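Local structure of mandelate racemase/muconate lactonizing enzyme (Jannaschia sp., 4J3Z) at residues H56-R61 / R76-S81; L98-W103 / P315-A320; G178-L183 / A219-K224; P244-V249 / I257-R262. The protein probably catalyses a reaction that begins by removing the proton alpha to a substrate carboxylate, the shared chemistry of the enolase superfamily. All blocks are in the same frame, centred on the assembly; numbering follows the deposited sequence.

Contact 1. Residues H56-R61 / R76-S81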
# COMPACT_ATOMS: atom_id res chain seq x y z
N HIS D 56 -10.51 -43.87 6.52
CA HIS D 56 -11.74 -44.53 6.98
C HIS D 56 -12.59 -43.64 7.90
O HIS D 56 -13.81 -43.72 7.88
CB HIS D 56 -11.43 -45.85 7.68
CG HIS D 56 -11.54 -47.06 6.79
ND1 HIS D 56 -10.44 -47.77 6.36
CD2 HIS D 56 -12.62 -47.65 6.23
CE1 HIS D 56 -10.84 -48.76 5.59
NE2 HIS D 56 -12.16 -48.72 5.49
N ASP D 57 -11.93 -42.79 8.69
CA ASP D 57 -12.64 -41.83 9.56
C ASP D 57 -13.44 -40.82 8.74
O ASP D 57 -14.63 -40.64 8.99
CB ASP D 57 -11.65 -41.13 10.51
CG ASP D 57 -12.33 -40.50 11.72
OD1 ASP D 57 -13.10 -39.53 11.54
OD2 ASP D 57 -12.07 -40.97 12.85
N VAL D 58 -12.78 -40.19 7.76
CA VAL D 58 -13.38 -39.12 6.92
C VAL D 58 -14.58 -39.62 6.12
O VAL D 58 -15.63 -38.96 6.05
CB VAL D 58 -12.31 -38.47 5.98
CG1 VAL D 58 -12.95 -37.56 4.94
CG2 VAL D 58 -11.26 -37.71 6.79
N PHE D 59 -14.44 -40.81 5.52
CA PHE D 59 -15.50 -41.44 4.74
C PHE D 59 -16.72 -41.77 5.61
O PHE D 59 -17.84 -41.36 5.29
CB PHE D 59 -14.94 -42.70 4.06
CG PHE D 59 -15.97 -43.55 3.37
CD1 PHE D 59 -16.45 -43.21 2.11
CD2 PHE D 59 -16.46 -44.70 3.98
CE1 PHE D 59 -17.40 -43.99 1.47
CE2 PHE D 59 -17.41 -45.49 3.35
CZ PHE D 59 -17.88 -45.14 2.10
N THR D 60 -16.49 -42.48 6.71
CA THR D 60 -17.56 -42.92 7.61
C THR D 60 -18.31 -41.73 8.23
O THR D 60 -19.55 -41.72 8.32
CB THR D 60 -17.00 -43.85 8.71
OG1 THR D 60 -16.38 -44.99 8.10
CG2 THR D 60 -18.11 -44.32 9.68
N ARG D 61 -17.55 -40.72 8.64
CA ARG D 61 -18.10 -39.60 9.39
C ARG D 61 -18.85 -38.55 8.55
O ARG D 61 -19.69 -37.83 9.09
CB ARG D 61 -17.00 -38.94 10.22
CG ARG D 61 -17.49 -38.13 11.40
CD ARG D 61 -16.34 -37.49 12.14
NE ARG D 61 -15.42 -38.48 12.70
CZ ARG D 61 -15.61 -39.15 13.83
NH1 ARG D 61 -16.71 -38.95 14.55
NH2 ARG D 61 -14.71 -40.03 14.24
N ARG D 76 -17.41 -29.31 2.30
CA ARG D 76 -17.66 -28.45 3.47
C ARG D 76 -17.60 -29.23 4.79
O ARG D 76 -16.86 -28.86 5.69
CB ARG D 76 -19.00 -27.71 3.35
CG ARG D 76 -19.06 -26.56 2.35
CD ARG D 76 -17.94 -25.52 2.47
NE ARG D 76 -17.69 -25.11 3.85
CZ ARG D 76 -16.89 -24.11 4.23
NH1 ARG D 76 -16.24 -23.36 3.34
NH2 ARG D 76 -16.76 -23.85 5.53
N ARG D 77 -18.38 -30.31 4.89
CA ARG D 77 -18.32 -31.23 6.04
C ARG D 77 -16.87 -31.64 6.36
O ARG D 77 -16.44 -31.56 7.52
CB ARG D 77 -19.15 -32.49 5.77
CG ARG D 77 -20.65 -32.42 6.05
CD ARG D 77 -21.25 -33.83 6.10
NE ARG D 77 -22.66 -33.86 5.71
CZ ARG D 77 -23.32 -34.93 5.26
NH1 ARG D 77 -22.72 -36.11 5.13
NH2 ARG D 77 -24.60 -34.83 4.93
N ALA D 78 -16.12 -32.05 5.33
CA ALA D 78 -14.78 -32.58 5.54
C ALA D 78 -13.77 -31.49 5.89
O ALA D 78 -12.78 -31.77 6.58
CB ALA D 78 -14.33 -33.39 4.34
N HIS D 79 -14.02 -30.27 5.41
CA HIS D 79 -13.23 -29.08 5.75
C HIS D 79 -13.53 -28.65 7.18
O HIS D 79 -12.62 -28.31 7.94
CB HIS D 79 -13.57 -27.95 4.77
CG HIS D 79 -12.82 -26.67 4.99
ND1 HIS D 79 -11.50 -26.51 4.65
CD2 HIS D 79 -13.24 -25.47 5.47
CE1 HIS D 79 -11.12 -25.28 4.93
NE2 HIS D 79 -12.16 -24.62 5.42
N SER D 80 -14.81 -28.67 7.54
CA SER D 80 -15.28 -28.21 8.84
C SER D 80 -15.21 -29.28 9.95
O SER D 80 -15.48 -28.98 11.11
CB SER D 80 -16.70 -27.70 8.72
OG SER D 80 -16.84 -26.77 7.65
N SER D 81 -14.83 -30.51 9.60
CA SER D 81 -14.80 -31.62 10.56
C SER D 81 -14.16 -31.28 11.90
O SER D 81 -13.15 -30.57 11.95
CB SER D 81 -14.09 -32.84 9.96
OG SER D 81 -14.24 -33.97 10.81
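Val58 lays CG1 against the methyl group of Ala78, at 4.4 Å from its CB, where helix 48-62 passes helix 71-80 in the N-terminal domain of this enolase-superfamily fold. Phe92 and Phe95 of helix 89-109 also lie against Ala78, and Val91 of that helix lies against Val58, so a third helix covers the thin seam. With CG1 anti to the backbone N (chi1 170°), Val58 offers a single methyl branch to the neighbouring helix. Farther along, the second touch is just as light: Arg61 CD comes to 4.3 Å from Ser81 OG as the arginine chain passes Ser81. No hydrogen bond joins the two segments; their polar ends serve other partners. Ser81 OG is bonded to the carbonyl O of Gly45 of the second subunit, and Arg61 NH1 to the carbonyl O of Asn382 of that subunit. The rest of the guanidinium is turned back on its own helix by the bend at chi3 (-62°). It meets Asp57 side-on, one helical turn earlier, with the carboxylate carbon at its edge. Arg61 NE reaches Asp57 OD1 at 2.8 Å in a salt bridge. Both carboxylate oxygens are approached on their syn sides, the donors somewhat out of the carboxylate plane, and Arg61 NH2 completes the pair at 3.1 Å from Asp57 OD2.

Contact 2. Residues L98-W103 / P315-A320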
# COMPACT_ATOMS: atom_id res chain seq x y z
N LEU D 98 -11.18 -39.62 -1.88
CA LEU D 98 -12.58 -40.04 -1.88
C LEU D 98 -13.45 -39.22 -2.84
O LEU D 98 -14.29 -39.79 -3.55
CB LEU D 98 -13.14 -40.01 -0.46
CG LEU D 98 -12.24 -40.61 0.62
CD1 LEU D 98 -12.77 -40.25 2.01
CD2 LEU D 98 -12.07 -42.12 0.47
N GLU D 99 -13.19 -37.95 -2.94
CA GLU D 99 -13.88 -37.07 -3.84
C GLU D 99 -13.64 -37.41 -5.29
O GLU D 99 -14.55 -37.42 -6.07
CB GLU D 99 -13.49 -35.60 -3.52
CG GLU D 99 -14.19 -34.52 -4.29
CD GLU D 99 -13.38 -33.94 -5.41
OE1 GLU D 99 -12.61 -34.63 -6.05
OE2 GLU D 99 -13.51 -32.78 -5.65
N MET D 100 -12.40 -37.71 -5.63
CA MET D 100 -12.09 -38.27 -6.96
C MET D 100 -12.93 -39.52 -7.24
O MET D 100 -13.44 -39.70 -8.36
CB MET D 100 -10.62 -38.65 -7.08
CG MET D 100 -9.59 -37.54 -6.91
SD MET D 100 -7.99 -38.33 -7.10
CE MET D 100 -6.84 -37.00 -6.76
N ALA D 101 -13.07 -40.38 -6.23
CA ALA D 101 -13.85 -41.62 -6.36
C ALA D 101 -15.31 -41.34 -6.67
O ALA D 101 -15.94 -42.09 -7.42
CB ALA D 101 -13.72 -42.48 -5.10
N CYS D 102 -15.85 -40.26 -6.10
CA CYS D 102 -17.20 -39.79 -6.41
C CYS D 102 -17.34 -39.42 -7.88
O CYS D 102 -18.17 -40.00 -8.58
CB CYS D 102 -17.58 -38.60 -5.51
SG CYS D 102 -17.84 -39.05 -3.78
N TRP D 103 -16.51 -38.48 -8.36
CA TRP D 103 -16.51 -38.09 -9.78
C TRP D 103 -16.39 -39.29 -10.74
O TRP D 103 -16.93 -39.26 -11.85
CB TRP D 103 -15.38 -37.09 -10.07
CG TRP D 103 -15.62 -35.71 -9.53
CD1 TRP D 103 -14.96 -35.10 -8.50
CD2 TRP D 103 -16.58 -34.76 -10.01
NE1 TRP D 103 -15.45 -33.83 -8.30
CE2 TRP D 103 -16.46 -33.60 -9.21
CE3 TRP D 103 -17.55 -34.79 -11.02
CZ2 TRP D 103 -17.26 -32.48 -9.40
CZ3 TRP D 103 -18.35 -33.66 -11.21
CH2 TRP D 103 -18.20 -32.53 -10.40
N PRO D 315 -1.40 -43.61 -10.94
CA PRO D 315 -2.14 -43.38 -12.17
C PRO D 315 -3.59 -42.90 -11.95
O PRO D 315 -4.26 -42.49 -12.91
CB PRO D 315 -2.12 -44.75 -12.84
CG PRO D 315 -2.04 -45.72 -11.72
CD PRO D 315 -1.30 -45.04 -10.60
N VAL D 316 -4.07 -42.95 -10.70
CA VAL D 316 -5.40 -42.42 -10.40
C VAL D 316 -5.37 -40.89 -10.29
O VAL D 316 -6.13 -40.21 -11.00
CB VAL D 316 -6.07 -43.09 -9.18
CG1 VAL D 316 -7.44 -42.49 -8.94
CG2 VAL D 316 -6.21 -44.59 -9.40
N GLU D 317 -4.50 -40.35 -9.44
CA GLU D 317 -4.29 -38.89 -9.39
C GLU D 317 -3.88 -38.32 -10.76
O GLU D 317 -4.24 -37.19 -11.09
CB GLU D 317 -3.26 -38.51 -8.32
CG GLU D 317 -3.12 -37.01 -8.07
CD GLU D 317 -2.02 -36.68 -7.07
OE1 GLU D 317 -0.83 -36.87 -7.39
OE2 GLU D 317 -2.34 -36.21 -5.95
N TRP D 318 -3.12 -39.11 -11.53
CA TRP D 318 -2.74 -38.75 -12.90
C TRP D 318 -3.95 -38.58 -13.79
O TRP D 318 -4.11 -37.53 -14.43
CB TRP D 318 -1.78 -39.80 -13.49
CG TRP D 318 -1.70 -39.84 -15.02
CD1 TRP D 318 -2.10 -40.86 -15.84
CD2 TRP D 318 -1.19 -38.81 -15.88
NE1 TRP D 318 -1.87 -40.53 -17.15
CE2 TRP D 318 -1.31 -39.28 -17.21
CE3 TRP D 318 -0.65 -37.53 -15.66
CZ2 TRP D 318 -0.91 -38.53 -18.31
CZ3 TRP D 318 -0.24 -36.79 -16.76
CH2 TRP D 318 -0.38 -37.29 -18.07
N ALA D 319 -4.82 -39.59 -13.82
CA ALA D 319 -6.10 -39.50 -14.54
C ALA D 319 -6.85 -38.24 -14.13
O ALA D 319 -7.10 -37.39 -14.98
CB ALA D 319 -6.94 -40.74 -14.29
N ALA D 320 -7.16 -38.12 -12.84
CA ALA D 320 -7.86 -36.96 -12.27
C ALA D 320 -7.28 -35.63 -12.73
O ALA D 320 -8.04 -34.72 -13.09
CB ALA D 320 -7.87 -37.04 -10.75
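Glu317 OE2 accepts a hydrogen bond from the backbone N of Gly285, while the aliphatic part of the same side chain meets Met100. The backbone N of Glu317, at the start of helix 315-327, is itself bonded to Glu40 OE1. Met100 comes across from helix 89-109 with its chain straight beyond CG (chi2 180°, chi3 -176°), and this full reach carries its sulfur and terminal methyl to the other helix. Met100 CE lies 3.9 Å from Glu317 CG, and Met100 SD 3.9 Å from Ala320 CB. The methyl of Ala320 is also 4.1 Å from Met100 CE, so the end of the thioether rests between one residue and the next turn of the helix. The two long chains cross obliquely, Glu317 running extended from its backbone to CD before the carboxylate turns off. The seam joins the two domains of the enolase-superfamily fold: helix 89-109, whose Leu98 and Ala101 pack on strand 24-31 of the N-terminal sheet, and a helix of the barrel domain. Ile290, from barrel helix 290-302, touches both Met100 and Ala320. On that same flank Glu99 takes the backbone N of Ile290 on OE1 and that of Trp291 on OE2. These bonds at the start of a helix would probably favour the charged carboxylate. Trp103 brings the carboxyl carbon of Glu99 to the edge of its ring, and its NE1 adds a weak hydrogen bond to Glu99 OE2 at 3.4 Å.

Contact 3. Residues G178-L183 / A219-K224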
# COMPACT_ATOMS: atom_id res chain seq x y z
N GLY D 178 14.13 -23.10 5.16
CA GLY D 178 14.88 -22.34 4.16
C GLY D 178 16.31 -22.09 4.60
O GLY D 178 16.55 -21.60 5.70
N HIS D 179 17.26 -22.45 3.75
CA HIS D 179 18.68 -22.16 3.98
C HIS D 179 19.26 -21.45 2.76
O HIS D 179 18.63 -21.40 1.71
CB HIS D 179 19.47 -23.45 4.29
CG HIS D 179 19.40 -24.48 3.21
ND1 HIS D 179 18.59 -25.60 3.31
CD2 HIS D 179 20.04 -24.58 2.02
CE1 HIS D 179 18.74 -26.33 2.22
NE2 HIS D 179 19.61 -25.74 1.42
N MET D 180 20.46 -20.89 2.92
CA MET D 180 21.17 -20.21 1.85
C MET D 180 21.77 -21.25 0.90
O MET D 180 22.46 -22.16 1.35
CB MET D 180 22.28 -19.34 2.46
CG MET D 180 22.89 -18.29 1.56
SD MET D 180 21.71 -17.07 0.95
CE MET D 180 21.51 -16.01 2.38
N PRO D 181 21.48 -21.14 -0.42
CA PRO D 181 22.06 -22.08 -1.38
C PRO D 181 23.57 -21.97 -1.46
O PRO D 181 24.12 -20.86 -1.44
CB PRO D 181 21.42 -21.67 -2.72
CG PRO D 181 20.91 -20.28 -2.51
CD PRO D 181 20.53 -20.21 -1.06
N ALA D 182 24.25 -23.11 -1.54
CA ALA D 182 25.70 -23.16 -1.66
C ALA D 182 26.13 -22.63 -3.02
O ALA D 182 25.39 -22.77 -4.01
CB ALA D 182 26.20 -24.59 -1.47
N LEU D 183 27.32 -22.06 -3.09
CA LEU D 183 27.89 -21.68 -4.38
C LEU D 183 27.95 -22.85 -5.37
O LEU D 183 27.77 -22.65 -6.57
CB LEU D 183 29.26 -21.03 -4.21
CG LEU D 183 29.27 -19.55 -3.82
CD1 LEU D 183 30.68 -19.10 -3.50
CD2 LEU D 183 28.68 -18.67 -4.91
N ALA D 219 16.90 -17.93 -2.79
CA ALA D 219 16.18 -18.21 -4.02
C ALA D 219 16.47 -17.19 -5.13
O ALA D 219 16.58 -17.55 -6.31
CB ALA D 219 14.69 -18.29 -3.75
N ILE D 220 16.59 -15.92 -4.74
CA ILE D 220 16.87 -14.83 -5.67
C ILE D 220 18.28 -14.89 -6.27
O ILE D 220 18.45 -14.70 -7.48
CB ILE D 220 16.62 -13.48 -5.00
CG1 ILE D 220 15.16 -13.40 -4.52
CG2 ILE D 220 17.01 -12.34 -5.94
CD1 ILE D 220 14.90 -12.39 -3.41
N ARG D 221 19.29 -15.14 -5.44
CA ARG D 221 20.64 -15.44 -5.94
C ARG D 221 20.63 -16.56 -6.97
O ARG D 221 21.32 -16.47 -7.97
CB ARG D 221 21.57 -15.83 -4.79
CG ARG D 221 22.00 -14.69 -3.89
CD ARG D 221 22.77 -15.23 -2.70
NE ARG D 221 24.06 -15.80 -3.09
CZ ARG D 221 24.73 -16.71 -2.39
NH1 ARG D 221 24.23 -17.18 -1.26
NH2 ARG D 221 25.90 -17.15 -2.83
N LEU D 222 19.83 -17.60 -6.73
CA LEU D 222 19.78 -18.76 -7.62
C LEU D 222 19.08 -18.41 -8.92
O LEU D 222 19.57 -18.73 -10.02
CB LEU D 222 19.08 -19.94 -6.93
CG LEU D 222 19.00 -21.31 -7.61
CD1 LEU D 222 20.37 -21.80 -8.05
CD2 LEU D 222 18.36 -22.30 -6.64
N ALA D 223 17.94 -17.72 -8.80
CA ALA D 223 17.17 -17.24 -9.94
C ALA D 223 18.01 -16.37 -10.87
O ALA D 223 17.80 -16.35 -12.08
CB ALA D 223 15.95 -16.47 -9.45
N LYS D 224 18.96 -15.67 -10.29
CA LYS D 224 19.92 -14.86 -10.98
C LYS D 224 20.92 -15.61 -11.83
O LYS D 224 21.35 -15.12 -12.84
CB LYS D 224 20.59 -13.83 -10.05
CG LYS D 224 19.82 -12.54 -9.85
CD LYS D 224 19.13 -12.12 -11.12
CE LYS D 224 17.80 -11.47 -10.91
NZ LYS D 224 17.42 -10.49 -11.94
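Met180 and Arg221 form the tight part of this contact, the sulfur chain crossing the arginine at about a right angle. Met180 CG presses on the edge of the guanidinium in its plane, 3.3 Å from Arg221 NH1, and the same nitrogen gives Met180 SD a weak hydrogen bond at 3.4 Å, bent to 143°. Bends at chi2 and chi3 (60° and 78°) fold the methionine so that both CG and SD can face NH1. The ring of Pro181 faces the helix without a close touch, nearest at Ala219, where Pro181 CD is 4.6 Å from Ala219 CA; Pro181 O is 3.7 Å from Arg221 NH1. The loop 178-183 leads from barrel strand 164-167 into helix 183-200, with Ala182 as N-cap, and here it is packed against helix 216-226, the next helix on the outside of the barrel; Ile186 touches both Pro181 and Arg221. The looser part is at Leu183, whose CD2 lies 3.8 Å from Arg221 NH2 and which also packs on Ala204 of the fourth subunit. That nitrogen is turned to the subunit interface, where it makes salt bridges to Asp205 and Asp230 of the fourth subunit, whose Leu232 also packs on Met180.

Contact 4. Residues P244-V249 / I257-R262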
# COMPACT_ATOMS: atom_id res chain seq x y z
N PRO D 244 3.96 -15.37 2.16
CA PRO D 244 4.27 -13.94 2.00
C PRO D 244 5.67 -13.70 1.46
O PRO D 244 6.01 -12.57 1.15
CB PRO D 244 4.13 -13.38 3.42
CG PRO D 244 3.24 -14.35 4.14
CD PRO D 244 3.59 -15.69 3.55
N GLY D 245 6.48 -14.74 1.37
CA GLY D 245 7.84 -14.62 0.87
C GLY D 245 7.96 -14.80 -0.62
O GLY D 245 9.03 -14.57 -1.19
N LEU D 246 6.87 -15.21 -1.27
CA LEU D 246 6.85 -15.34 -2.72
C LEU D 246 6.98 -13.99 -3.40
O LEU D 246 7.68 -13.87 -4.41
CB LEU D 246 5.59 -16.04 -3.21
CG LEU D 246 5.50 -17.54 -2.94
CD1 LEU D 246 4.26 -18.13 -3.58
CD2 LEU D 246 6.75 -18.28 -3.36
N SER D 247 6.32 -12.99 -2.83
CA SER D 247 6.30 -11.60 -3.31
C SER D 247 7.69 -11.02 -3.62
O SER D 247 7.89 -10.52 -4.71
CB SER D 247 5.56 -10.71 -2.29
OG SER D 247 5.28 -9.43 -2.83
N GLU D 248 8.62 -11.10 -2.68
CA GLU D 248 9.98 -10.56 -2.85
C GLU D 248 10.80 -11.31 -3.92
O GLU D 248 11.65 -10.72 -4.60
CB GLU D 248 10.74 -10.54 -1.52
CG GLU D 248 10.97 -11.91 -0.88
CD GLU D 248 11.17 -11.85 0.63
OE1 GLU D 248 10.21 -12.17 1.38
OE2 GLU D 248 12.28 -11.50 1.08
N VAL D 249 10.54 -12.61 -4.05
CA VAL D 249 11.21 -13.47 -5.00
C VAL D 249 10.69 -13.18 -6.41
O VAL D 249 11.47 -13.01 -7.36
CB VAL D 249 10.98 -14.96 -4.64
CG1 VAL D 249 11.33 -15.88 -5.79
CG2 VAL D 249 11.75 -15.33 -3.38
N ILE D 257 6.92 -17.80 -11.28
CA ILE D 257 7.02 -18.59 -10.05
C ILE D 257 5.88 -19.59 -9.94
O ILE D 257 4.71 -19.21 -9.83
CB ILE D 257 7.11 -17.72 -8.76
CG1 ILE D 257 8.14 -16.59 -8.93
CG2 ILE D 257 7.45 -18.57 -7.54
CD1 ILE D 257 9.59 -17.04 -9.00
N ALA D 258 6.24 -20.85 -9.94
CA ALA D 258 5.30 -21.92 -9.78
C ALA D 258 5.38 -22.58 -8.43
O ALA D 258 6.40 -22.68 -7.88
CB ALA D 258 5.48 -22.91 -10.88
N THR D 259 4.24 -22.97 -7.90
CA THR D 259 4.10 -23.50 -6.56
C THR D 259 2.75 -24.15 -6.27
O THR D 259 1.89 -24.16 -7.07
CB THR D 259 4.43 -22.41 -5.54
OG1 THR D 259 4.92 -22.99 -4.35
CG2 THR D 259 3.27 -21.54 -5.25
N GLY D 260 2.59 -24.65 -5.07
CA GLY D 260 1.34 -25.19 -4.63
C GLY D 260 1.11 -26.67 -4.52
O GLY D 260 0.05 -27.06 -4.26
N GLU D 261 2.13 -27.48 -4.70
CA GLU D 261 2.02 -28.94 -4.52
C GLU D 261 1.85 -29.32 -3.06
O GLU D 261 1.24 -30.35 -2.74
CB GLU D 261 3.22 -29.68 -5.14
CG GLU D 261 4.39 -29.92 -4.20
CD GLU D 261 5.15 -31.20 -4.52
OE1 GLU D 261 5.97 -31.19 -5.45
OE2 GLU D 261 4.92 -32.21 -3.81
N ARG D 262 2.35 -28.46 -2.16
CA ARG D 262 2.23 -28.71 -0.73
C ARG D 262 1.10 -27.88 -0.11
O ARG D 262 0.87 -27.91 1.11
CB ARG D 262 3.58 -28.52 -0.04
CG ARG D 262 4.57 -29.64 -0.37
CD ARG D 262 5.89 -29.52 0.38
NE ARG D 262 6.81 -28.63 -0.31
CZ ARG D 262 8.02 -28.27 0.13
NH1 ARG D 262 8.48 -28.73 1.29
NH2 ARG D 262 8.76 -27.45 -0.60
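In the beta-alpha-beta unit formed by strand 233-235, helix 246-252 and strand 257-259, this contact is where the helix lies on the last strand, part of the wall of the enolase-superfamily barrel. Ile257 and Thr259 point toward the helix, while Ala258 between them points away, on the other side of the sheet. From the helix, Val249 sends CG1, anti to its backbone N, to within 3.8 Å of Ile257 CD1, and the two chains cross at about a right angle. Leu246, three residues earlier, splits its two methyls between the strand residues: CD2 is 4.2 Å from Ile257 CG2, and CD1 is directed at Thr259. The packing is purely apolar, with no hydrogen bond between the segments. Ile220 of helix 216-226 touches Val249, and Ala272 of helix 266-274 touches both Leu246 and Thr259, so neighbouring helices of the barrel flank the seam. Beyond the strand, Arg262 makes a salt bridge to Glu236. Thr259 has OG1 anti to its backbone N (chi1 -152°), which places the methyl between N and the carbonyl carbon; there Thr259 CG2 and Leu246 CD1 meet tip to tip at 3.9 Å.

In the fold
All four contacts are largely buried, but their neighbours differ. Contacts 2 and 4 lie nearer the chain's centre and rest on methyl, methylene and thioether groups, whereas contacts 1 and 3 sit more than 20 Å out; there the arginines that make the contact also bind other subunits. Helix 89-109 connects the first two: Leu98 CD1 lies 3.9 Å from Phe59 CB, though the contact centres are about 17 Å apart. Contact 1 stays within the N-terminal domain; contact 2 joins that domain to the barrel. Contacts 3 and 4 are both in the barrel and share a border, Ile220 packing on Val249. Along the chain, both are nested inside the long loop that contact 2 closes.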